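Local coordinates for endo-1,4-beta-xylanase (Uncultured bacterium, PDB 7AX7), which uses cobalt(II) in its carbohydrate esterase family 4 domain to cleave acetyl groups from acetylated xylan, as one independently working part of a multidomain xylanase, at residues A[14-19]-A[48-52]; A[22-26]-A[51-57]. One frame throughout, in Å; residues are numbered along the deposited sequence.

Contact 1: residues A[14-19]-A[48-52]; sequences PSSTTS and IMQRQ
I48 reaches from helix 46-54 into the start of helix 16-28, where S15 and T18 form a capping box, in the NodB-homology fold of polysaccharide deacetylases. At CB the side chain forks. CG1 lies beside the backbone N (chi1 -68°) and passes 3.4 Å from OG of S19; the chain then runs out extended to CD1, which ends 3.4 Å from the carbonyl O of S15 and also borders the S19 hydroxyl. The other branch, CG2, is pressed against CG2 of T18 at 3.5 Å, tighter than usual for two methyls, with CB of P14 a looser neighbour. T18 can offer its methyl here because its OG1 is turned the other way, accepting a nearly straight bond from N of S15 (2.9 Å, 169°) and bonding to D154. The return half of the box, from T18 N to OG of S15, is weak; that OG also bonds to O of D154. P14, which follows a cis peptide bond, lays its ring obliquely across M49, CG to CG at 3.6 Å, and both residues pack on L36 of strand 33-36. The T18 methyl also touches NE2 of Q52, the side chains crossing at about a right angle. On the outer side a water in the plane of the R51 guanidinium, paired chiefly with D23, joins the helices: it accepts from NH1 of R51 at 3.1 Å and lies 2.8 Å from OG of S19.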
ATOM      1  N   PRO A  14       1.982   5.147  -9.065  1.00  6.67           N
ATOM      2  CA  PRO A  14       2.626   4.190  -9.966  1.00  7.80           C
ATOM      3  C   PRO A  14       3.920   4.743 -10.541  1.00 11.09           C
ATOM      4  O   PRO A  14       4.072   5.959 -10.671  1.00  9.74           O
ATOM      5  CB  PRO A  14       1.590   3.980 -11.087  1.00 12.23           C
ATOM      6  CG  PRO A  14       0.348   4.790 -10.676  1.00  9.03           C
ATOM      7  CD  PRO A  14       0.857   5.833  -9.719  1.00 11.61           C
ATOM      8  N   SER A  15       4.844   3.840 -10.856  1.00  8.15           N
ATOM      9  CA  SER A  15       6.066   4.157 -11.572  1.00 10.68           C
ATOM     10  C   SER A  15       6.346   3.015 -12.538  1.00 13.47           C
ATOM     11  O   SER A  15       5.664   1.983 -12.529  1.00  9.91           O
ATOM     12  CB  SER A  15       7.251   4.352 -10.619  1.00  9.88           C
ATOM     13  OG  SER A  15       7.644   3.115 -10.046  1.00  7.37           O
ATOM     14  N   SER A  16       7.368   3.196 -13.377  1.00 10.26           N
ATOM     15  CA  SER A  16       7.743   2.109 -14.271  1.00 16.75           C
ATOM     16  C   SER A  16       8.185   0.890 -13.472  1.00 13.99           C
ATOM     17  O   SER A  16       7.992  -0.245 -13.914  1.00 14.55           O
ATOM     18  CB  SER A  16       8.841   2.566 -15.238  1.00 17.68           C
ATOM     19  OG  SER A  16      10.087   2.661 -14.574  1.00 24.86           O
ATOM     20  N   THR A  17       8.746   1.104 -12.279  1.00 13.17           N
ATOM     21  CA  THR A  17       9.100  -0.022 -11.428  1.00 13.85           C
ATOM     22  C   THR A  17       7.866  -0.833 -11.060  1.00 10.79           C
ATOM     23  O   THR A  17       7.930  -2.068 -10.960  1.00  9.24           O
ATOM     24  CB  THR A  17       9.822   0.472 -10.176  1.00 12.02           C
ATOM     25  OG1 THR A  17      11.018   1.169 -10.559  1.00 13.37           O
ATOM     26  CG2 THR A  17      10.173  -0.696  -9.261  1.00  8.52           C
ATOM     27  N   THR A  18       6.731  -0.154 -10.859  1.00 10.65           N
ATOM     28  CA  THR A  18       5.473  -0.850 -10.592  1.00  9.36           C
ATOM     29  C   THR A  18       5.250  -2.006 -11.561  1.00  9.24           C
ATOM     30  O   THR A  18       4.802  -3.084 -11.158  1.00  7.55           O
ATOM     31  CB  THR A  18       4.295   0.123 -10.677  1.00  6.33           C
ATOM     32  OG1 THR A  18       4.467   1.193  -9.739  1.00  8.95           O
ATOM     33  CG2 THR A  18       2.980  -0.617 -10.384  1.00  6.74           C
ATOM     34  N   SER A  19       5.528  -1.790 -12.852  1.00  8.18           N
ATOM     35  CA  SER A  19       5.277  -2.834 -13.843  1.00 11.06           C
ATOM     36  C   SER A  19       6.083  -4.088 -13.540  1.00  8.05           C
ATOM     37  O   SER A  19       5.617  -5.207 -13.787  1.00  7.75           O
ATOM     38  CB  SER A  19       5.596  -2.319 -15.245  1.00 13.02           C
ATOM     39  OG  SER A  19       4.734  -1.251 -15.578  1.00 12.62           O
ATOM     40  N   ILE A  48      -0.514   1.302 -16.479  1.00  8.19           N
ATOM     41  CA  ILE A  48      -0.114   0.552 -15.290  1.00  6.55           C
ATOM     42  C   ILE A  48      -1.289   0.425 -14.326  1.00  7.79           C
ATOM     43  O   ILE A  48      -1.583  -0.661 -13.813  1.00  5.92           O
ATOM     44  CB  ILE A  48       1.101   1.226 -14.625  1.00 10.19           C
ATOM     45  CG1 ILE A  48       2.341   1.100 -15.516  1.00 12.24           C
ATOM     46  CG2 ILE A  48       1.359   0.674 -13.202  1.00  6.22           C
ATOM     47  CD1 ILE A  48       3.480   2.055 -15.106  1.00 13.40           C
ATOM     48  N   MET A  49      -1.994   1.536 -14.083  1.00  8.12           N
ATOM     49  CA  MET A  49      -3.168   1.490 -13.214  1.00  7.79           C
ATOM     50  C   MET A  49      -4.262   0.597 -13.803  1.00  7.30           C
ATOM     51  O   MET A  49      -4.951  -0.116 -13.065  1.00  7.78           O
ATOM     52  CB  MET A  49      -3.690   2.906 -12.969  1.00  7.91           C
ATOM     53  CG  MET A  49      -2.647   3.832 -12.331  1.00 12.91           C
ATOM     54  SD  MET A  49      -3.227   5.514 -12.041  1.00  9.26           S
ATOM     55  CE  MET A  49      -4.728   5.210 -11.098  1.00  7.26           C
ATOM     56  N   GLN A  50      -4.445   0.628 -15.127  1.00  5.71           N
ATOM     57  CA  GLN A  50      -5.418  -0.274 -15.736  1.00  7.37           C
ATOM     58  C   GLN A  50      -5.052  -1.728 -15.465  1.00  8.22           C
ATOM     59  O   GLN A  50      -5.920  -2.545 -15.131  1.00  9.68           O
ATOM     60  CB  GLN A  50      -5.513  -0.024 -17.240  1.00  8.25           C
ATOM     61  CG  GLN A  50      -6.146   1.307 -17.642  1.00  8.31           C
ATOM     62  CD  GLN A  50      -6.139   1.498 -19.149  1.00 13.35           C
ATOM     63  OE1 GLN A  50      -5.098   1.378 -19.793  1.00 13.45           O
ATOM     64  NE2 GLN A  50      -7.307   1.780 -19.718  1.00 11.25           N
ATOM     65  N   ARG A  51      -3.766  -2.066 -15.601  1.00  5.97           N
ATOM     66  CA  ARG A  51      -3.315  -3.426 -15.329  1.00  8.89           C
ATOM     67  C   ARG A  51      -3.467  -3.780 -13.848  1.00  7.86           C
ATOM     68  O   ARG A  51      -3.837  -4.909 -13.511  1.00  6.59           O
ATOM     69  CB  ARG A  51      -1.862  -3.591 -15.784  1.00  8.51           C
ATOM     70  CG  ARG A  51      -1.306  -5.002 -15.620  1.00 10.36           C
ATOM     71  CD  ARG A  51       0.181  -5.093 -15.985  1.00 12.13           C
ATOM     72  NE  ARG A  51       0.722  -6.425 -15.705  1.00 14.16           N
ATOM     73  CZ  ARG A  51       2.017  -6.716 -15.638  1.00 15.96           C
ATOM     74  NH1 ARG A  51       2.932  -5.769 -15.823  1.00 10.56           N
ATOM     75  NH2 ARG A  51       2.401  -7.956 -15.363  1.00 17.77           N
ATOM     76  N   GLN A  52      -3.198  -2.831 -12.948  1.00  8.30           N
ATOM     77  CA  GLN A  52      -3.448  -3.085 -11.531  1.00 10.52           C
ATOM     78  C   GLN A  52      -4.900  -3.498 -11.303  1.00  8.61           C
ATOM     79  O   GLN A  52      -5.179  -4.475 -10.594  1.00  7.93           O
ATOM     80  CB  GLN A  52      -3.085  -1.848 -10.694  1.00  6.58           C
ATOM     81  CG  GLN A  52      -1.578  -1.593 -10.568  1.00  6.63           C
ATOM     82  CD  GLN A  52      -1.250  -0.218  -9.980  1.00  6.52           C
ATOM     83  OE1 GLN A  52      -1.841   0.791 -10.361  1.00  4.80           O
ATOM     84  NE2 GLN A  52      -0.304  -0.182  -9.053  1.00  6.55           N
TER
HETATM   85  O   HOH W   1       2.574  -2.767 -16.357  1.00 11.14           O

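Contact 2: residues A[22-26]-A[51-57]; sequences LDILE and RQVRMGC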
ATOM      1  N   LEU A  22       4.352  -5.856 -10.749  1.00  9.28           N
ATOM      2  CA  LEU A  22       3.168  -6.546 -11.255  1.00  9.66           C
ATOM      3  C   LEU A  22       3.534  -7.844 -11.965  1.00  9.68           C
ATOM      4  O   LEU A  22       2.847  -8.862 -11.806  1.00  9.30           O
ATOM      5  CB  LEU A  22       2.399  -5.625 -12.200  1.00  7.50           C
ATOM      6  CG  LEU A  22       1.745  -4.388 -11.577  1.00 13.89           C
ATOM      7  CD1 LEU A  22       1.166  -3.543 -12.686  1.00  6.98           C
ATOM      8  CD2 LEU A  22       0.665  -4.783 -10.546  1.00  6.38           C
ATOM      9  N   ASP A  23       4.585  -7.812 -12.790  1.00  8.12           N
ATOM     10  CA  ASP A  23       5.046  -9.027 -13.452  1.00  9.40           C
ATOM     11  C   ASP A  23       5.234 -10.149 -12.446  1.00 10.10           C
ATOM     12  O   ASP A  23       4.828 -11.290 -12.688  1.00  9.83           O
ATOM     13  CB  ASP A  23       6.358  -8.765 -14.193  1.00  9.85           C
ATOM     14  CG  ASP A  23       6.180  -7.895 -15.427  1.00 13.51           C
ATOM     15  OD1 ASP A  23       5.027  -7.691 -15.871  1.00 12.71           O
ATOM     16  OD2 ASP A  23       7.207  -7.412 -15.946  1.00 12.70           O
ATOM     17  N   ILE A  24       5.832  -9.829 -11.294  1.00 11.87           N
ATOM     18  CA  ILE A  24       6.105 -10.839 -10.277  1.00  9.05           C
ATOM     19  C   ILE A  24       4.810 -11.269  -9.586  1.00  9.36           C
ATOM     20  O   ILE A  24       4.555 -12.464  -9.393  1.00  9.66           O
ATOM     21  CB  ILE A  24       7.140 -10.301  -9.273  1.00  7.87           C
ATOM     22  CG1 ILE A  24       8.507 -10.150  -9.953  1.00  8.20           C
ATOM     23  CG2 ILE A  24       7.203 -11.178  -8.020  1.00  7.31           C
ATOM     24  CD1 ILE A  24       9.458  -9.198  -9.206  1.00  9.33           C
ATOM     25  N   LEU A  25       3.981 -10.302  -9.189  1.00  8.05           N
ATOM     26  CA  LEU A  25       2.697 -10.644  -8.590  1.00  7.98           C
ATOM     27  C   LEU A  25       1.879 -11.530  -9.520  1.00  7.83           C
ATOM     28  O   LEU A  25       1.273 -12.512  -9.079  1.00  8.75           O
ATOM     29  CB  LEU A  25       1.921  -9.375  -8.232  1.00  7.38           C
ATOM     30  CG  LEU A  25       2.540  -8.417  -7.199  1.00  7.43           C
ATOM     31  CD1 LEU A  25       1.640  -7.207  -7.020  1.00  5.11           C
ATOM     32  CD2 LEU A  25       2.781  -9.115  -5.850  1.00  4.76           C
ATOM     33  N   GLU A  26       1.860 -11.210 -10.813  1.00  7.74           N
ATOM     34  CA  GLU A  26       1.108 -12.034 -11.758  1.00  8.52           C
ATOM     35  C   GLU A  26       1.689 -13.439 -11.840  1.00 11.77           C
ATOM     36  O   GLU A  26       0.942 -14.427 -11.881  1.00 11.53           O
ATOM     37  CB  GLU A  26       1.100 -11.380 -13.140  1.00 10.60           C
ATOM     38  CG  GLU A  26       0.333 -12.154 -14.210  1.00 15.31           C
ATOM     39  CD  GLU A  26       0.315 -11.421 -15.552  1.00 21.54           C
ATOM     40  OE1 GLU A  26       1.267 -10.656 -15.825  1.00 21.03           O
ATOM     41  OE2 GLU A  26      -0.650 -11.605 -16.330  1.00 25.83           O
ATOM     42  N   ARG A  51      -3.766  -2.066 -15.601  1.00  5.97           N
ATOM     43  CA  ARG A  51      -3.315  -3.426 -15.329  1.00  8.89           C
ATOM     44  C   ARG A  51      -3.467  -3.780 -13.848  1.00  7.86           C
ATOM     45  O   ARG A  51      -3.837  -4.909 -13.511  1.00  6.59           O
ATOM     46  CB  ARG A  51      -1.862  -3.591 -15.784  1.00  8.51           C
ATOM     47  CG  ARG A  51      -1.306  -5.002 -15.620  1.00 10.36           C
ATOM     48  CD  ARG A  51       0.181  -5.093 -15.985  1.00 12.13           C
ATOM     49  NE  ARG A  51       0.722  -6.425 -15.705  1.00 14.16           N
ATOM     50  CZ  ARG A  51       2.017  -6.716 -15.638  1.00 15.96           C
ATOM     51  NH1 ARG A  51       2.932  -5.769 -15.823  1.00 10.56           N
ATOM     52  NH2 ARG A  51       2.401  -7.956 -15.363  1.00 17.77           N
ATOM     53  N   GLN A  52      -3.198  -2.831 -12.948  1.00  8.30           N
ATOM     54  CA  GLN A  52      -3.448  -3.085 -11.531  1.00 10.52           C
ATOM     55  C   GLN A  52      -4.900  -3.498 -11.303  1.00  8.61           C
ATOM     56  O   GLN A  52      -5.179  -4.475 -10.594  1.00  7.93           O
ATOM     57  CB  GLN A  52      -3.085  -1.848 -10.694  1.00  6.58           C
ATOM     58  CG  GLN A  52      -1.578  -1.593 -10.568  1.00  6.63           C
ATOM     59  CD  GLN A  52      -1.250  -0.218  -9.980  1.00  6.52           C
ATOM     60  OE1 GLN A  52      -1.841   0.791 -10.361  1.00  4.80           O
ATOM     61  NE2 GLN A  52      -0.304  -0.182  -9.053  1.00  6.55           N
ATOM     62  N   VAL A  53      -5.844  -2.770 -11.907  1.00  6.01           N
ATOM     63  CA  VAL A  53      -7.249  -3.123 -11.728  1.00  7.47           C
ATOM     64  C   VAL A  53      -7.553  -4.478 -12.375  1.00  8.27           C
ATOM     65  O   VAL A  53      -8.259  -5.310 -11.795  1.00  6.84           O
ATOM     66  CB  VAL A  53      -8.159  -1.997 -12.262  1.00  7.19           C
ATOM     67  CG1 VAL A  53      -9.610  -2.453 -12.290  1.00  7.78           C
ATOM     68  CG2 VAL A  53      -8.010  -0.726 -11.397  1.00  9.04           C
ATOM     69  N   ARG A  54      -7.002  -4.738 -13.567  1.00  5.94           N
ATOM     70  CA  ARG A  54      -7.243  -6.034 -14.210  1.00 10.91           C
ATOM     71  C   ARG A  54      -6.814  -7.189 -13.319  1.00 11.86           C
ATOM     72  O   ARG A  54      -7.494  -8.218 -13.257  1.00 12.60           O
ATOM     73  CB  ARG A  54      -6.517  -6.128 -15.556  1.00  8.03           C
ATOM     74  CG  ARG A  54      -7.189  -5.322 -16.675  1.00  6.94           C
ATOM     75  CD  ARG A  54      -6.772  -5.817 -18.070  1.00  9.07           C
ATOM     76  NE  ARG A  54      -5.321  -5.856 -18.288  1.00  7.01           N
ATOM     77  CZ  ARG A  54      -4.569  -4.798 -18.582  1.00  7.45           C
ATOM     78  NH1 ARG A  54      -5.105  -3.589 -18.679  1.00  5.82           N
ATOM     79  NH2 ARG A  54      -3.269  -4.947 -18.776  1.00  8.40           N
ATOM     80  N   MET A  55      -5.686  -7.043 -12.632  1.00  9.33           N
ATOM     81  CA  MET A  55      -5.158  -8.091 -11.771  1.00 12.14           C
ATOM     82  C   MET A  55      -5.821  -8.125 -10.398  1.00 11.11           C
ATOM     83  O   MET A  55      -5.388  -8.897  -9.535  1.00 13.15           O
ATOM     84  CB  MET A  55      -3.647  -7.911 -11.603  1.00  9.87           C
ATOM     85  CG  MET A  55      -2.856  -8.214 -12.856  1.00 14.38           C
ATOM     86  SD  MET A  55      -1.137  -7.698 -12.742  1.00 12.63           S
ATOM     87  CE  MET A  55      -0.610  -8.400 -11.157  1.00  9.05           C
ATOM     88  N   GLY A  56      -6.838  -7.304 -10.163  1.00 10.32           N
ATOM     89  CA  GLY A  56      -7.471  -7.304  -8.861  1.00 10.00           C
ATOM     90  C   GLY A  56      -6.611  -6.767  -7.742  1.00  9.71           C
ATOM     91  O   GLY A  56      -6.854  -7.094  -6.577  1.00 12.17           O
ATOM     92  N   CYS A  57      -5.589  -5.974  -8.057  1.00  7.06           N
ATOM     93  CA  CYS A  57      -4.837  -5.288  -7.019  1.00  6.70           C
ATOM     94  C   CYS A  57      -5.618  -4.061  -6.592  1.00  8.67           C
ATOM     95  O   CYS A  57      -6.229  -3.385  -7.420  1.00 10.11           O
ATOM     96  CB  CYS A  57      -3.445  -4.887  -7.508  1.00  6.85           C
ATOM     97  SG  CYS A  57      -2.347  -6.295  -7.874  1.00  9.00           S
TER
HETATM   98  O   HOH W   2      -1.386  -8.622 -16.533  1.00 17.36           O
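R51 holds two acids of helix 16-28 in a salt-bridge network. NH1 and NH2 both point at a single oxygen, OD1 of D23, in an end-on grip close to the guanidinium plane. The NH2 bond, 2.7 Å to OD1 of D23, uses the anti lone pair of that oxygen, whereas NH1 meets it from above the carboxylate plane. NH2 is shared with E26, whose OE1 it reaches at 3.0 Å with the two flat groups turned 55° apart. A water accepting from NE of R51 also gives a weak bond to OE2 of E26. With CG anti to the backbone N (chi1 -177°) and the chain extended as far as NE, R51 reaches across to helix 16-28. Cut back to an alanine, this position would probably leave the carboxylates of D23 and E26 without the cation they share, and CB of L22 without the flat group that covers it.

Over one face of the same guanidinium lies an aliphatic carbon: CB of L22 sits 3.6 Å from CZ of R51, above the centre of the group, as the two side chains slide past each other in opposite directions. These neighbouring helices precede strands 33-36 and 58-61 of the parallel sheet, and helix 46-54 ends in a Schellman motif, with G56 at positive phi, before the chain turns into the second strand.

Apolar packing fills the sheet-facing side. CD2 of L22 lies 3.9 Å from both CE of M55 and CG of Q52. M55, bent at chi3 (50°), brings CE within 4.0 Å of CB of L25 as well as alongside CB of E26. Deeper, SG of C57 approaches CD1 of L25 at 4.2 Å, and L22, L25 and C57 all rest on F34.

Both contacts join helix 16-28 to helix 46-54, the first at the N-terminal end of helix 16-28 and the second further along it, with centres 8 Å apart. R51 and Q52 belong to both, and CD1 of L22 touches the backbone O of I48 where the two meet. Each is partly buried, with an inner layer against strand 33-36 and a polar outer edge. Their chemistry differs at that edge: contact 1 has a water bridge and no clear direct hydrogen bond between its segments, whereas contact 2 has charged bonds to two acids. In contact 1, S15 and T18 are tied to D154, and S16 to Q156, just after strand 148-153.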